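Side-chain contacts in CELL WALL surface anchor family protein (Streptococcus pneumoniae, PDB 2X9Z), which serves as the repeating backbone subunit of the pneumococcal pilus and so probably supports bacterial attachment to host surfaces: residues Val34-Val39 against Thr254-Val259; Pro3-Asp8 against Ala51-Arg56; Gly66-Thr71 against Phe91-Thr96; Ala13-Pro18 against Val39-Ala44; Arg56-Leu61 against Val184-Gly189. The protein carries 1 engineered substitution. All coordinates share one frame; numbering follows the deposited sequence. Where two conformers were deposited one is given.

Interactions 1, 2 and 3 each join the two facing sheets of one beta sandwich, at different points along and across its core. Interactions 1 and 2 lie about 11 Å apart between centres and touch where I38 CD1 comes 3.7 Å from D55 OD2; interaction 3, also about 11 Å from interaction 2, meets interaction 1 through F91 CZ, 4.1 Å from I38 CD1. Interaction 4 continues along strand 33-42, sharing V39 with interaction 1, but on the outer side of that sheet. Interaction 5, just past the end of strand 50-57, joins it to the end of strand 179-185 in a separate sheet, about 23 Å from interaction 4 between centres. Interaction 2 contains the isopeptide-linked K7.

Interaction 1. Residues Val34-Val39 against Thr254-Val259; sequences VEYEIV and TEPKVV
The hydroxyl of Y36 reaches P256 through one water: OH donates to it at 2.8 Å between Y36 OH and the water oxygen. The same water donates onward to P256 O, the two oxygens 2.9 Å apart. That carbonyl oxygen has a second partner in the side chain of S131, which means a water and a hydroxyl both hold it. No direct hydrogen bond joins 34-39 to 254-259, and the rest of the contact is apolar. The edge of the Y36 ring, not its face, meets the proline: P256 CG lies near the ring plane, 3.7 Å from Y36 CE2. With CG anti to its own carbonyl carbon (chi1 -74°) and the ring turned square to the CA-CB-CG plane (chi2 90°), the tyrosine extends past P256 and brings OH to 4.0 Å from V258 CG1. V34 closes the other end of the contact, its CG1 lying 4.2 Å from V258 CG1 as the two side chains pass in opposing directions. The CA atoms of V34 and V258 are 8.8 Å apart, which is consistent with two layers of a beta sandwich, joined by side chains without strand pairing. Strand 33-42 is held between strands 4-9 and 110-120 in one layer, where Y36 also meets the rings of F9 and Y116; strand 257-259 lies beside 130-139 in the other.

Interaction 2. Residues Pro3-Asp8 against Ala51-Arg56; sequences PKIDKD and ANWSDR
K7 meets D55 deep inside a beta sandwich, at an intramolecular isopeptide bond of the kind found in Gram-positive pilins: K7 NZ is covalently linked to CG of N132. The lysine chain is extended throughout, with CG anti to the backbone N (chi1 179°), and this carries NZ from strand 4-9 across to the facing sheet. There it meets the D55 carboxylate, with K7 NZ 3.1 Å from D55 OD1. NZ comes to OD1 on its syn side, 25° out of the carboxylate plane. K7 NZ also lies 3.2 Å, more weakly, from D55 OD2; as an amide nitrogen it has a single N-H, which can at most be shared between the two oxygens. This end is buried, and it is enclosed further by Y36, V134, I38 and F91. The I5 end is looser and partly exposed. I5 makes only apolar contact here, its CD1 approaching the edge of the indole near the ring plane, 4.0 Å from W53 CD1. The indole N-H is engaged by T40 OG1, on the strand next to I5. On the residue after D55, the R56 guanidinium folds back on the chain, and R56 NH1 donates to D55 O at 3.0 Å from above the carbonyl plane.

Interaction 3. Residues Gly66-Thr71 against Phe91-Thr96; sequences GTVKVT and FDLKLT
V68 and F91 meet as methyl over ring: V68 CG2 sits 4.3 Å from the centroid of the F91 ring and only 13° off the ring normal, a CH-pi contact over one face. The side chains themselves run at a slant to each other. The valine's two branches are divided between two partners, since CG1, anti to the backbone N (chi1 -178°), is turned instead to L93, where it lies 4.0 Å from L93 CD1. V68 and L93 point in opposing directions and slide by one another, and the same leucine methyl is shared with the next inward-facing valine: L93 CD1 is 4.0 Å from V70 CB. L93 CD1 thus touches both V68 and V70, two residues apart on one segment, from directions nearly at right angles. V68 and V70 point to the other sheet and K69 away from it, the alternation of an extended chain, here at the interface of a beta sandwich; CA atoms of V70 and L93 stand 9.1 Å apart, and no hydrogen bond crosses. Strand 61-72 lies beside 110-120 in one sheet, and 90-95 lies between 50-57 and 82-87 in the other. Beyond this pairing the F91 ring also meets Y116 edge-to-face and F63 at a shallow angle between planes. L84 and E86 touch V68 from strand 82-87.

Interaction 4. Residues Ala13-Pro18 against Val39-Ala44; sequences ANPDTP and VTKIPA
An apolar contact of loop against strand joins A13-P18, in the connection between strands 4-9 and 26-27, to V39 and K41 on strand 33-42. V39 presents both branches. Its CG2 lies 3.7 Å from A13 CB, and its CG1, anti to the backbone N (chi1 173°), comes equally close to P15 CD. The proline ring crosses the valine side chain at about a right angle, and P15 CG also reaches 3.4 Å from the backbone oxygen V39 O. K41 adds the flank of its chain: CG lies 3.9 Å from P15 CG, and the bend at chi2 (-74°) turns the chain so that NZ bonds to T111 OG1. D16 OD2 stays 5.1 Å from K41 NZ, too far for a salt bridge, while its other oxygen makes a long, weak ion pair with K4. The loop itself is folded by an Asx motif, in which N14 OD1 accepts from T17 N at 3.0 Å, the donor well above the carbonyl plane. V39 and K41 face the loop, whereas T40 between them points away and bonds to W53 NE1 on the facing strand 50-57. Accordingly, the loop lies against the side of the 33-42 sheet turned away from strand 50-57, with strand 33-42 running between 4-9 and 110-120.

Interaction 5. Residues Arg56-Leu61 against Val184-Gly189; sequences RMTEGL and VNAQAG. Engineered in segment 184-189: A188 (natural residue Thr).
T58 is set by chi1 56°, which puts OG1 between the backbone N and carbonyl carbon and leaves CG2 anti to the carbonyl carbon, turned toward A186 and Q187. The methyl does the touching: T58 CG2 is 3.8 Å from A186 CB and the same distance from Q187 CG. It also lies 3.6 Å from the backbone oxygen A186 O. Q187 has CG anti to its carbonyl carbon (chi1 -57°) and an extended chain beyond, which crosses T58 at a slant. The polar ends go elsewhere, T58 OG1 to E130 and the backbone N of S131, and Q187 through NE2 to P129 O and OE1 to the N of E214. A type I beta turn from T58 to L61, closed by L61 N to T58 O at 3.0 Å, here meets an Asx turn at N185. In the latter, N185 OD1 is gripped twice. Q187 N reaches it in the carbonyl plane at 2.8 Å, and A188 N, of an engineered residue, reaches it at 2.9 Å from above that plane, 63° out of it. The contact joins the end of strand 50-57, in the sandwich, to the end of strand 179-185, in the separate sheet with 191-197 and 215-219. Nearby, E59 makes a salt bridge to K152, and its backbone N bonds to E214 OE1.

Interaction 1. Residues Val34-Val39 against Thr254-Val259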
# COMPACT_ATOMS: atom_id res chain seq x y z
N VAL A 34 -14.99 9.35 -6.18
CA VAL A 34 -13.65 9.81 -6.53
C VAL A 34 -12.94 8.70 -7.31
O VAL A 34 -12.83 7.57 -6.84
CB VAL A 34 -12.84 10.15 -5.26
CG1 VAL A 34 -11.47 10.69 -5.62
CG2 VAL A 34 -13.61 11.15 -4.39
N GLU A 35 -12.46 9.02 -8.51
CA GLU A 35 -11.86 8.03 -9.39
C GLU A 35 -10.34 8.05 -9.28
O GLU A 35 -9.71 9.12 -9.35
CB GLU A 35 -12.29 8.27 -10.83
CG GLU A 35 -13.78 8.10 -11.04
CD GLU A 35 -14.22 8.49 -12.43
OE1 GLU A 35 -14.27 9.70 -12.72
OE2 GLU A 35 -14.51 7.58 -13.23
N TYR A 36 -9.76 6.86 -9.14
CA TYR A 36 -8.33 6.69 -8.93
C TYR A 36 -7.68 5.84 -10.01
O TYR A 36 -8.33 5.02 -10.65
CB TYR A 36 -8.08 5.99 -7.59
CG TYR A 36 -8.30 6.86 -6.37
CD1 TYR A 36 -9.54 6.94 -5.75
CD2 TYR A 36 -7.26 7.59 -5.84
CE1 TYR A 36 -9.73 7.73 -4.63
CE2 TYR A 36 -7.44 8.37 -4.73
CZ TYR A 36 -8.67 8.44 -4.12
OH TYR A 36 -8.82 9.24 -3.01
N GLU A 37 -6.38 6.02 -10.17
CA GLU A 37 -5.60 5.13 -11.02
C GLU A 37 -4.19 4.93 -10.47
O GLU A 37 -3.60 5.84 -9.87
CB GLU A 37 -5.56 5.66 -12.45
CG GLU A 37 -4.82 6.97 -12.60
CD GLU A 37 -4.90 7.52 -14.01
OE1 GLU A 37 -3.96 8.22 -14.43
OE2 GLU A 37 -5.90 7.25 -14.71
N ILE A 38 -3.68 3.73 -10.67
CA ILE A 38 -2.31 3.37 -10.32
C ILE A 38 -1.65 2.94 -11.62
O ILE A 38 -2.15 2.03 -12.30
CB ILE A 38 -2.29 2.19 -9.33
CG1 ILE A 38 -3.13 2.48 -8.08
CG2 ILE A 38 -0.85 1.81 -8.97
CD1 ILE A 38 -3.44 1.25 -7.28
N VAL A 39 -0.56 3.59 -11.99
CA VAL A 39 0.14 3.28 -13.23
C VAL A 39 1.55 2.79 -12.90
O VAL A 39 2.28 3.45 -12.15
CB VAL A 39 0.22 4.52 -14.15
CG1 VAL A 39 1.09 4.23 -15.35
CG2 VAL A 39 -1.18 4.96 -14.58
N THR A 254 3.93 8.25 -4.30
CA THR A 254 3.37 9.40 -3.60
C THR A 254 1.85 9.34 -3.78
O THR A 254 1.35 8.80 -4.77
CB THR A 254 3.93 10.74 -4.11
OG1 THR A 254 3.76 10.82 -5.53
CG2 THR A 254 5.41 10.86 -3.75
N GLU A 255 1.14 9.89 -2.80
CA GLU A 255 -0.28 9.63 -2.64
C GLU A 255 -1.10 10.91 -2.81
O GLU A 255 -0.73 11.97 -2.31
CB GLU A 255 -0.53 9.01 -1.25
CG GLU A 255 0.36 7.78 -0.98
CD GLU A 255 0.44 7.37 0.50
OE1 GLU A 255 0.99 6.28 0.79
OE2 GLU A 255 -0.03 8.13 1.38
N PRO A 256 -2.22 10.82 -3.53
CA PRO A 256 -3.13 11.96 -3.67
C PRO A 256 -3.97 12.10 -2.41
O PRO A 256 -4.04 11.17 -1.62
CB PRO A 256 -4.01 11.54 -4.85
CG PRO A 256 -4.10 10.05 -4.71
CD PRO A 256 -2.75 9.60 -4.17
N LYS A 257 -4.58 13.26 -2.23
CA LYS A 257 -5.42 13.51 -1.07
C LYS A 257 -6.72 14.19 -1.46
O LYS A 257 -6.78 14.92 -2.45
CB LYS A 257 -4.70 14.38 -0.03
CG LYS A 257 -3.48 13.72 0.59
CD LYS A 257 -2.77 14.69 1.52
CE LYS A 257 -1.54 14.05 2.13
NZ LYS A 257 -0.71 13.39 1.09
N VAL A 258 -7.77 13.94 -0.68
CA VAL A 258 -9.02 14.67 -0.84
C VAL A 258 -9.36 15.35 0.48
O VAL A 258 -8.86 14.97 1.54
CB VAL A 258 -10.17 13.75 -1.27
CG1 VAL A 258 -9.83 13.04 -2.56
CG2 VAL A 258 -10.49 12.75 -0.17
N VAL A 259 -10.21 16.36 0.41
CA VAL A 259 -10.63 17.07 1.60
C VAL A 259 -12.01 17.65 1.36
O VAL A 259 -12.42 17.83 0.21
CB VAL A 259 -9.62 18.18 1.98
CG1 VAL A 259 -9.62 19.29 0.93
CG2 VAL A 259 -9.90 18.73 3.38
O HOH W 1 -6.26 9.33 -1.78

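Interaction 2. Residues Pro3-Asp8 against Ala51-Arg56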
# COMPACT_ATOMS: atom_id res chain seq x y z
N PRO A 3 11.26 -1.12 -11.79
CA PRO A 3 9.92 -0.67 -12.19
C PRO A 3 9.64 0.70 -11.58
O PRO A 3 10.31 1.10 -10.62
CB PRO A 3 9.00 -1.75 -11.62
CG PRO A 3 9.75 -2.37 -10.49
CD PRO A 3 11.22 -2.15 -10.74
N LYS A 4 8.67 1.42 -12.14
CA LYS A 4 8.29 2.74 -11.64
C LYS A 4 6.79 2.78 -11.44
O LYS A 4 6.06 2.07 -12.12
CB LYS A 4 8.71 3.83 -12.64
CG LYS A 4 10.21 3.90 -12.88
CD LYS A 4 10.58 5.07 -13.78
CE LYS A 4 9.91 4.96 -15.14
NZ LYS A 4 10.40 3.79 -15.92
N ILE A 5 6.33 3.61 -10.51
CA ILE A 5 4.90 3.65 -10.19
C ILE A 5 4.44 5.05 -9.82
O ILE A 5 5.22 5.86 -9.32
CB ILE A 5 4.57 2.68 -9.03
CG1 ILE A 5 3.06 2.50 -8.86
CG2 ILE A 5 5.22 3.14 -7.73
CD1 ILE A 5 2.70 1.31 -8.01
N ASP A 6 3.17 5.33 -10.09
CA ASP A 6 2.55 6.54 -9.59
C ASP A 6 1.09 6.25 -9.29
O ASP A 6 0.48 5.36 -9.90
CB ASP A 6 2.66 7.66 -10.62
CG ASP A 6 2.24 9.01 -10.05
OD1 ASP A 6 2.47 9.27 -8.84
OD2 ASP A 6 1.67 9.82 -10.81
N LYS A 7 0.54 6.98 -8.33
CA LYS A 7 -0.87 6.90 -8.01
C LYS A 7 -1.46 8.29 -8.00
O LYS A 7 -0.89 9.21 -7.42
CB LYS A 7 -1.07 6.26 -6.65
CG LYS A 7 -2.53 6.19 -6.30
CD LYS A 7 -2.77 5.67 -4.93
CE LYS A 7 -4.26 5.53 -4.75
NZ LYS A 7 -4.56 4.69 -3.61
N ASP A 8 -2.62 8.45 -8.63
CA ASP A 8 -3.28 9.75 -8.62
C ASP A 8 -4.74 9.58 -9.01
O ASP A 8 -5.22 8.46 -9.19
CB ASP A 8 -2.56 10.70 -9.60
CG ASP A 8 -2.61 12.17 -9.16
OD1 ASP A 8 -3.57 12.58 -8.47
OD2 ASP A 8 -1.67 12.91 -9.51
N ALA A 51 4.16 -9.99 -9.13
CA ALA A 51 3.81 -8.61 -9.41
C ALA A 51 2.47 -8.37 -8.71
O ALA A 51 1.42 -8.74 -9.22
CB ALA A 51 3.69 -8.37 -10.90
N ASN A 52 2.55 -7.76 -7.53
CA ASN A 52 1.40 -7.59 -6.65
C ASN A 52 1.19 -6.12 -6.29
O ASN A 52 2.15 -5.43 -5.93
CB ASN A 52 1.63 -8.40 -5.37
CG ASN A 52 0.51 -8.26 -4.36
OD1 ASN A 52 -0.55 -8.86 -4.51
ND2 ASN A 52 0.76 -7.49 -3.30
N TRP A 53 -0.05 -5.65 -6.37
CA TRP A 53 -0.39 -4.30 -5.93
C TRP A 53 -1.33 -4.40 -4.73
O TRP A 53 -2.28 -5.17 -4.74
CB TRP A 53 -1.09 -3.50 -7.03
CG TRP A 53 -0.21 -3.19 -8.21
CD1 TRP A 53 0.50 -2.04 -8.44
CD2 TRP A 53 0.05 -4.05 -9.33
NE1 TRP A 53 1.18 -2.13 -9.63
CE2 TRP A 53 0.93 -3.35 -10.20
CE3 TRP A 53 -0.36 -5.34 -9.69
CZ2 TRP A 53 1.39 -3.90 -11.39
CZ3 TRP A 53 0.10 -5.88 -10.88
CH2 TRP A 53 0.97 -5.16 -11.72
N SER A 54 -1.07 -3.60 -3.71
CA SER A 54 -1.85 -3.64 -2.49
C SER A 54 -2.23 -2.19 -2.16
O SER A 54 -1.38 -1.31 -2.15
CB SER A 54 -1.00 -4.26 -1.37
OG SER A 54 -1.71 -4.37 -0.15
N ASP A 55 -3.51 -1.95 -1.90
CA ASP A 55 -4.03 -0.60 -1.73
C ASP A 55 -4.99 -0.55 -0.53
O ASP A 55 -5.91 -1.35 -0.43
CB ASP A 55 -4.76 -0.22 -3.02
CG ASP A 55 -5.08 1.25 -3.12
OD1 ASP A 55 -5.01 2.01 -2.12
OD2 ASP A 55 -5.43 1.65 -4.25
N ARG A 56 -4.77 0.40 0.38
CA ARG A 56 -5.71 0.62 1.48
C ARG A 56 -5.96 2.11 1.62
O ARG A 56 -5.12 2.92 1.22
CB ARG A 56 -5.17 0.07 2.80
CG ARG A 56 -5.00 -1.45 2.83
CD ARG A 56 -6.36 -2.16 2.80
NE ARG A 56 -6.25 -3.61 2.98
CZ ARG A 56 -5.89 -4.47 2.03
NH1 ARG A 56 -5.58 -4.03 0.82
NH2 ARG A 56 -5.84 -5.77 2.29

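Interaction 3. Residues Gly66-Thr71 against Phe91-Thr96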
# COMPACT_ATOMS: atom_id res chain seq x y z
N GLY A 66 -16.06 -3.79 -6.68
CA GLY A 66 -16.56 -4.11 -8.01
C GLY A 66 -16.08 -3.14 -9.07
O GLY A 66 -16.36 -3.35 -10.26
N THR A 67 -15.37 -2.09 -8.67
CA THR A 67 -14.94 -1.06 -9.62
C THR A 67 -13.52 -1.20 -10.14
O THR A 67 -13.07 -0.37 -10.93
CB THR A 67 -15.10 0.38 -9.03
OG1 THR A 67 -14.18 0.58 -7.96
CG2 THR A 67 -16.53 0.60 -8.53
N VAL A 68 -12.80 -2.24 -9.73
CA VAL A 68 -11.40 -2.40 -10.14
C VAL A 68 -11.30 -2.92 -11.57
O VAL A 68 -11.90 -3.94 -11.91
CB VAL A 68 -10.61 -3.32 -9.19
CG1 VAL A 68 -9.16 -3.41 -9.62
CG2 VAL A 68 -10.69 -2.81 -7.76
N LYS A 69 -10.54 -2.20 -12.40
CA LYS A 69 -10.23 -2.62 -13.76
C LYS A 69 -8.72 -2.60 -13.95
O LYS A 69 -8.03 -1.74 -13.40
CB LYS A 69 -10.87 -1.67 -14.78
CG LYS A 69 -12.38 -1.47 -14.62
CD LYS A 69 -13.19 -2.51 -15.36
CE LYS A 69 -14.65 -2.08 -15.52
NZ LYS A 69 -15.32 -1.96 -14.21
N VAL A 70 -8.20 -3.55 -14.71
CA VAL A 70 -6.76 -3.62 -14.94
C VAL A 70 -6.43 -3.86 -16.41
O VAL A 70 -7.01 -4.74 -17.05
CB VAL A 70 -6.08 -4.68 -14.03
CG1 VAL A 70 -6.72 -6.05 -14.21
CG2 VAL A 70 -4.58 -4.74 -14.29
N THR A 71 -5.49 -3.07 -16.93
CA THR A 71 -5.05 -3.16 -18.31
C THR A 71 -3.53 -3.23 -18.37
O THR A 71 -2.84 -2.72 -17.48
CB THR A 71 -5.52 -1.93 -19.14
OG1 THR A 71 -4.98 -0.73 -18.58
CG2 THR A 71 -7.05 -1.85 -19.19
N PHE A 91 -7.95 -3.18 -1.60
CA PHE A 91 -7.84 -4.40 -2.39
C PHE A 91 -6.40 -4.82 -2.58
O PHE A 91 -5.46 -4.03 -2.35
CB PHE A 91 -8.51 -4.21 -3.75
CG PHE A 91 -7.82 -3.20 -4.63
CD1 PHE A 91 -6.80 -3.58 -5.49
CD2 PHE A 91 -8.18 -1.86 -4.58
CE1 PHE A 91 -6.15 -2.64 -6.30
CE2 PHE A 91 -7.54 -0.93 -5.38
CZ PHE A 91 -6.53 -1.32 -6.24
N ASP A 92 -6.23 -6.06 -3.02
CA ASP A 92 -4.94 -6.59 -3.43
C ASP A 92 -5.14 -7.25 -4.78
O ASP A 92 -6.11 -7.99 -4.98
CB ASP A 92 -4.43 -7.61 -2.42
CG ASP A 92 -4.16 -7.00 -1.06
OD1 ASP A 92 -2.98 -6.73 -0.79
OD2 ASP A 92 -5.11 -6.79 -0.27
N LEU A 93 -4.24 -6.97 -5.73
CA LEU A 93 -4.36 -7.49 -7.09
C LEU A 93 -3.00 -8.07 -7.46
O LEU A 93 -2.00 -7.36 -7.44
CB LEU A 93 -4.76 -6.39 -8.07
CG LEU A 93 -5.13 -6.82 -9.50
CD1 LEU A 93 -5.99 -5.76 -10.18
CD2 LEU A 93 -3.91 -7.14 -10.37
N LYS A 94 -2.97 -9.36 -7.78
CA LYS A 94 -1.72 -10.01 -8.12
C LYS A 94 -1.83 -10.67 -9.49
O LYS A 94 -2.86 -11.25 -9.83
CB LYS A 94 -1.37 -11.06 -7.07
CG LYS A 94 -2.28 -12.26 -7.05
CD LYS A 94 -1.64 -13.40 -6.29
CE LYS A 94 -1.66 -14.67 -7.12
NZ LYS A 94 -0.83 -15.73 -6.48
N LEU A 95 -0.76 -10.58 -10.27
CA LEU A 95 -0.76 -11.27 -11.56
C LEU A 95 -0.57 -12.78 -11.35
O LEU A 95 0.25 -13.21 -10.54
CB LEU A 95 0.34 -10.73 -12.48
CG LEU A 95 0.23 -9.25 -12.85
CD1 LEU A 95 1.24 -8.91 -13.93
CD2 LEU A 95 -1.18 -8.88 -13.29
N THR A 96 -1.35 -13.58 -12.08
CA THR A 96 -1.14 -15.02 -12.11
C THR A 96 -0.01 -15.32 -13.08
O THR A 96 0.55 -14.41 -13.70
CB THR A 96 -2.38 -15.74 -12.63
OG1 THR A 96 -2.62 -15.30 -13.97
CG2 THR A 96 -3.59 -15.43 -11.76

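Interaction 4. Residues Ala13-Pro18 against Val39-Ala44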
# COMPACT_ATOMS: atom_id res chain seq x y z
N ALA A 13 -2.13 10.15 -13.24
CA ALA A 13 -0.97 9.36 -12.83
C ALA A 13 0.08 9.31 -13.93
O ALA A 13 -0.24 9.16 -15.10
CB ALA A 13 -1.39 7.96 -12.42
N ASN A 14 1.34 9.44 -13.53
CA ASN A 14 2.44 9.51 -14.48
C ASN A 14 3.75 9.19 -13.76
O ASN A 14 4.32 10.05 -13.09
CB ASN A 14 2.49 10.91 -15.09
CG ASN A 14 3.50 11.04 -16.22
OD1 ASN A 14 4.52 10.35 -16.23
ND2 ASN A 14 3.22 11.94 -17.16
N PRO A 15 4.23 7.94 -13.88
CA PRO A 15 5.42 7.52 -13.14
C PRO A 15 6.67 8.30 -13.52
O PRO A 15 7.54 8.48 -12.67
CB PRO A 15 5.60 6.06 -13.54
CG PRO A 15 4.24 5.61 -13.94
CD PRO A 15 3.59 6.80 -14.58
N ASP A 16 6.76 8.75 -14.76
CA ASP A 16 7.92 9.50 -15.22
C ASP A 16 7.90 10.92 -14.69
O ASP A 16 8.94 11.48 -14.34
CB ASP A 16 7.98 9.52 -16.75
CG ASP A 16 8.28 8.15 -17.35
OD1 ASP A 16 9.11 7.42 -16.77
OD2 ASP A 16 7.68 7.81 -18.39
N THR A 17 6.71 11.50 -14.62
CA THR A 17 6.54 12.88 -14.18
C THR A 17 5.31 13.00 -13.30
O THR A 17 4.23 13.36 -13.78
CB THR A 17 6.38 13.82 -15.39
OG1 THR A 17 7.44 13.59 -16.32
CG2 THR A 17 6.41 15.28 -14.94
N PRO A 18 5.45 12.68 -12.01
CA PRO A 18 4.29 12.75 -11.12
C PRO A 18 3.72 14.17 -11.05
O PRO A 18 4.45 15.14 -11.26
CB PRO A 18 4.85 12.31 -9.77
CG PRO A 18 6.05 11.49 -10.11
CD PRO A 18 6.63 12.12 -11.34
N VAL A 39 -0.56 3.59 -11.99
CA VAL A 39 0.14 3.28 -13.23
C VAL A 39 1.55 2.79 -12.90
O VAL A 39 2.28 3.45 -12.15
CB VAL A 39 0.22 4.52 -14.15
CG1 VAL A 39 1.09 4.23 -15.35
CG2 VAL A 39 -1.18 4.96 -14.58
N THR A 40 1.90 1.63 -13.44
CA THR A 40 3.19 1.00 -13.16
C THR A 40 3.91 0.68 -14.46
O THR A 40 3.31 0.13 -15.39
CB THR A 40 3.01 -0.30 -12.34
OG1 THR A 40 2.20 -0.02 -11.20
CG2 THR A 40 4.36 -0.84 -11.88
N LYS A 41 5.18 1.03 -14.53
CA LYS A 41 6.01 0.73 -15.69
C LYS A 41 6.94 -0.42 -15.33
O LYS A 41 7.74 -0.32 -14.41
CB LYS A 41 6.86 1.94 -16.07
CG LYS A 41 6.07 3.19 -16.38
CD LYS A 41 5.38 3.12 -17.72
CE LYS A 41 4.69 4.44 -18.03
NZ LYS A 41 3.97 4.40 -19.34
N ILE A 42 6.82 -1.51 -16.08
CA ILE A 42 7.66 -2.68 -15.87
C ILE A 42 8.71 -2.71 -16.98
O ILE A 42 8.37 -2.58 -18.15
CB ILE A 42 6.80 -3.96 -15.85
CG1 ILE A 42 5.88 -3.93 -14.63
CG2 ILE A 42 7.67 -5.23 -15.88
CD1 ILE A 42 4.97 -5.11 -14.51
N PRO A 43 9.99 -2.84 -16.61
CA PRO A 43 11.07 -2.73 -17.59
C PRO A 43 11.06 -3.88 -18.61
O PRO A 43 10.51 -4.95 -18.36
CB PRO A 43 12.34 -2.81 -16.73
CG PRO A 43 11.90 -2.57 -15.33
CD PRO A 43 10.50 -3.08 -15.25
N ALA A 44 11.66 -3.64 -19.77
CA ALA A 44 11.89 -4.72 -20.74
C ALA A 44 12.67 -5.87 -20.11
O ALA A 44 13.51 -5.67 -19.23
CB ALA A 44 12.61 -4.19 -21.97

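Interaction 5. Residues Arg56-Leu61 against Val184-Gly189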
# COMPACT_ATOMS: atom_id res chain seq x y z
N ARG A 56 -4.77 0.40 0.38
CA ARG A 56 -5.71 0.62 1.48
C ARG A 56 -5.96 2.11 1.62
O ARG A 56 -5.12 2.92 1.22
CB ARG A 56 -5.17 0.07 2.80
CG ARG A 56 -5.00 -1.45 2.83
CD ARG A 56 -6.36 -2.16 2.80
NE ARG A 56 -6.25 -3.61 2.98
CZ ARG A 56 -5.89 -4.47 2.03
NH1 ARG A 56 -5.58 -4.03 0.82
NH2 ARG A 56 -5.84 -5.77 2.29
N MSE A 57 -7.10 2.48 2.18
CA MSE A 57 -7.41 3.90 2.29
C MSE A 57 -8.05 4.25 3.62
O MSE A 57 -8.58 3.39 4.34
CB MSE A 57 -8.26 4.36 1.10
CG MSE A 57 -9.59 3.63 0.95
SE MSE A 57 -10.16 3.60 -0.92
CE MSE A 57 -8.89 2.23 -1.52
N THR A 58 -7.96 5.53 3.98
CA THR A 58 -8.43 5.99 5.29
C THR A 58 -9.96 6.00 5.34
O THR A 58 -10.63 5.96 4.30
CB THR A 58 -7.81 7.35 5.65
OG1 THR A 58 -8.10 8.29 4.61
CG2 THR A 58 -6.29 7.21 5.77
N GLU A 59 -10.51 6.03 6.55
CA GLU A 59 -11.91 5.66 6.74
C GLU A 59 -12.94 6.59 6.10
O GLU A 59 -14.08 6.19 5.87
CB GLU A 59 -12.22 5.46 8.23
CG GLU A 59 -12.15 6.72 9.05
CD GLU A 59 -12.67 6.53 10.46
OE1 GLU A 59 -13.01 5.39 10.84
OE2 GLU A 59 -12.75 7.52 11.20
N GLY A 60 -12.54 7.82 5.78
CA GLY A 60 -13.42 8.77 5.12
C GLY A 60 -13.60 8.49 3.64
O GLY A 60 -14.42 9.13 2.98
N LEU A 61 -12.83 7.54 3.12
CA LEU A 61 -13.00 7.07 1.75
C LEU A 61 -13.50 5.64 1.75
O LEU A 61 -12.79 4.73 2.16
CB LEU A 61 -11.68 7.14 0.98
CG LEU A 61 -11.19 8.52 0.57
CD1 LEU A 61 -9.72 8.46 0.23
CD2 LEU A 61 -12.01 9.05 -0.61
N VAL A 184 3.46 7.11 10.53
CA VAL A 184 3.05 8.20 9.66
C VAL A 184 1.56 8.45 9.85
O VAL A 184 0.78 7.51 9.98
CB VAL A 184 3.31 7.82 8.18
CG1 VAL A 184 2.96 8.96 7.24
CG2 VAL A 184 4.76 7.36 7.99
N ASN A 185 1.17 9.72 9.89
CA ASN A 185 -0.24 10.08 9.85
C ASN A 185 -0.77 9.62 8.50
O ASN A 185 -0.31 10.11 7.47
CB ASN A 185 -0.39 11.59 10.02
CG ASN A 185 -1.84 12.05 9.98
OD1 ASN A 185 -2.64 11.55 9.19
ND2 ASN A 185 -2.18 13.02 10.82
N ALA A 186 -1.71 8.68 8.49
CA ALA A 186 -2.15 8.05 7.24
C ALA A 186 -2.96 9.01 6.38
O ALA A 186 -3.09 8.82 5.18
CB ALA A 186 -2.94 6.78 7.52
N GLN A 187 -3.50 10.05 7.01
CA GLN A 187 -4.36 10.98 6.30
C GLN A 187 -3.55 12.12 5.70
O GLN A 187 -3.76 12.48 4.54
CB GLN A 187 -5.46 11.50 7.23
CG GLN A 187 -6.29 10.37 7.82
CD GLN A 187 -7.22 10.81 8.93
OE1 GLN A 187 -7.13 10.31 10.06
NE2 GLN A 187 -8.10 11.75 8.62
N ALA A 188 -2.60 12.65 6.46
CA ALA A 188 -1.86 13.84 6.06
C ALA A 188 -0.48 13.55 5.48
O ALA A 188 0.03 14.34 4.68
CB ALA A 188 -1.75 14.82 7.23
N GLY A 189 0.14 12.45 5.90
CA GLY A 189 1.37 11.99 5.27
C GLY A 189 2.68 12.27 5.99
O GLY A 189 3.75 11.87 5.51